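Local coordinates for thioesterase (Streptomyces coelicolor, PDB 3QMW), which is a thioesterase of the alpha/beta-hydrolase fold from the prodiginine biosynthetic pathway, probably hydrolysing thioester-linked intermediates, at residues E84-A89 against Y112-V117. Numbering follows the deposited sequence.
Sequences EAVADA and YEVACV
Val86 and Val114 meet side chain to side chain where helix 79-91 passes helix 106-120. From Val86 the path outward starts at CB, which lies 3.7 Å from Val114 CG2. Val86 CG1, anti to the backbone N (chi1 161°), ends 3.4 Å from Val114 CG2. The other methyl, Val114 CG1, is 4.0 Å from the same Val86 CG1. The two valines cross at about a right angle. One turn further along helix 106-120, Val117 offers a single branch: its CG1 sits 4.1 Å from Ala87 CB and equally far from Glu84 CG. Glu84 thus touches with its aliphatic stem while its carboxylate runs on to a long, weak ion pair with Arg120. The small Ala87 lets the backbones come close, with its CA 6.3 Å from that of Val114, and the axes of segments 84-89 and 112-117 pass at 9.2 Å, inclined by 62°. Ala83 and Leu90 extend the apolar surface around Val114, and Trp11 of the second subunit packs on Val86. Both helices connect strands of the parallel sheet, and 106-120 follows the probable nucleophile elbow. Aliphatic carbons make the whole join, implying dispersion and buried apolar surface rather than directional bonds.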
loop_
_atom_site.group_PDB
_atom_site.type_symbol
_atom_site.label_atom_id
_atom_site.label_comp_id
_atom_site.label_asym_id
_atom_site.label_seq_id
_atom_site.Cartn_x
_atom_site.Cartn_y
_atom_site.Cartn_z
ATOM N N GLU D 84 27.131 -7.903 -13.236
ATOM C CA GLU D 84 28.415 -7.456 -12.668
ATOM C C GLU D 84 28.626 -5.948 -12.773
ATOM O O GLU D 84 29.127 -5.332 -11.839
ATOM C CB GLU D 84 29.599 -8.226 -13.286
ATOM C CG GLU D 84 29.773 -9.608 -12.662
ATOM C CD GLU D 84 30.901 -10.432 -13.248
ATOM O OE1 GLU D 84 31.255 -10.262 -14.441
ATOM O OE2 GLU D 84 31.418 -11.286 -12.494
ATOM N N ALA D 85 28.238 -5.358 -13.897
ATOM C CA ALA D 85 28.265 -3.897 -14.042
ATOM C C ALA D 85 27.355 -3.244 -12.998
ATOM O O ALA D 85 27.735 -2.250 -12.365
ATOM C CB ALA D 85 27.838 -3.490 -15.452
ATOM N N VAL D 86 26.161 -3.825 -12.825
ATOM C CA VAL D 86 25.158 -3.331 -11.867
ATOM C C VAL D 86 25.669 -3.322 -10.417
ATOM O O VAL D 86 25.466 -2.353 -9.673
ATOM C CB VAL D 86 23.846 -4.170 -11.941
ATOM C CG1 VAL D 86 23.000 -3.992 -10.677
ATOM C CG2 VAL D 86 23.046 -3.819 -13.191
ATOM N N ALA D 87 26.321 -4.412 -10.024
ATOM C CA ALA D 87 26.852 -4.548 -8.676
ATOM C C ALA D 87 28.004 -3.567 -8.469
ATOM O O ALA D 87 28.104 -2.938 -7.412
ATOM C CB ALA D 87 27.296 -5.983 -8.420
ATOM N N ASP D 88 28.853 -3.413 -9.487
ATOM C CA ASP D 88 29.912 -2.407 -9.446
ATOM C C ASP D 88 29.310 -1.065 -9.074
ATOM O O ASP D 88 29.686 -0.473 -8.070
ATOM C CB ASP D 88 30.643 -2.302 -10.794
ATOM C CG ASP D 88 31.507 -3.525 -11.099
ATOM O OD1 ASP D 88 31.965 -4.205 -10.149
ATOM O OD2 ASP D 88 31.739 -3.803 -12.298
ATOM N N ALA D 89 28.350 -0.619 -9.877
ATOM C CA ALA D 89 27.623 0.633 -9.646
ATOM C C ALA D 89 27.037 0.777 -8.229
ATOM O O ALA D 89 27.125 1.844 -7.606
ATOM C CB ALA D 89 26.515 0.760 -10.674
ATOM N N TYR D 112 17.746 -11.341 -9.295
ATOM C CA TYR D 112 18.303 -12.576 -8.746
ATOM C C TYR D 112 19.807 -12.681 -9.020
ATOM O O TYR D 112 20.604 -12.889 -8.102
ATOM C CB TYR D 112 17.528 -13.766 -9.336
ATOM C CG TYR D 112 18.135 -15.133 -9.123
ATOM C CD1 TYR D 112 18.459 -15.591 -7.847
ATOM C CD2 TYR D 112 18.352 -15.988 -10.202
ATOM C CE1 TYR D 112 19.005 -16.861 -7.656
ATOM C CE2 TYR D 112 18.893 -17.247 -10.022
ATOM C CZ TYR D 112 19.216 -17.678 -8.750
ATOM O OH TYR D 112 19.759 -18.927 -8.583
ATOM N N GLU D 113 20.188 -12.504 -10.282
ATOM C CA GLU D 113 21.593 -12.566 -10.677
ATOM C C GLU D 113 22.480 -11.553 -9.964
ATOM O O GLU D 113 23.564 -11.908 -9.521
ATOM C CB GLU D 113 21.725 -12.405 -12.178
ATOM C CG GLU D 113 21.254 -13.631 -12.938
ATOM C CD GLU D 113 22.236 -14.781 -12.867
ATOM O OE1 GLU D 113 23.466 -14.542 -12.952
ATOM O OE2 GLU D 113 21.768 -15.933 -12.737
ATOM N N VAL D 114 22.038 -10.309 -9.847
ATOM C CA VAL D 114 22.786 -9.321 -9.056
ATOM C C VAL D 114 22.869 -9.722 -7.570
ATOM O O VAL D 114 23.865 -9.429 -6.893
ATOM C CB VAL D 114 22.168 -7.900 -9.159
ATOM C CG1 VAL D 114 22.726 -6.983 -8.060
ATOM C CG2 VAL D 114 22.405 -7.308 -10.551
ATOM N N ALA D 115 21.820 -10.379 -7.066
ATOM C CA ALA D 115 21.802 -10.858 -5.683
ATOM C C ALA D 115 22.943 -11.843 -5.462
ATOM O O ALA D 115 23.783 -11.659 -4.579
ATOM C CB ALA D 115 20.469 -11.510 -5.363
ATOM N N CYS D 116 22.969 -12.878 -6.290
ATOM C CA CYS D 116 24.054 -13.845 -6.288
ATOM C C CYS D 116 25.429 -13.174 -6.370
ATOM O O CYS D 116 26.309 -13.440 -5.558
ATOM C CB CYS D 116 23.877 -14.815 -7.455
ATOM S SG CYS D 116 22.324 -15.767 -7.364
ATOM N N VAL D 117 25.604 -12.291 -7.343
ATOM C CA VAL D 117 26.899 -11.653 -7.570
ATOM C C VAL D 117 27.390 -10.848 -6.360
ATOM O O VAL D 117 28.585 -10.804 -6.099
ATOM C CB VAL D 117 26.868 -10.778 -8.846
ATOM C CG1 VAL D 117 28.125 -9.915 -8.956
ATOM C CG2 VAL D 117 26.695 -11.667 -10.081
#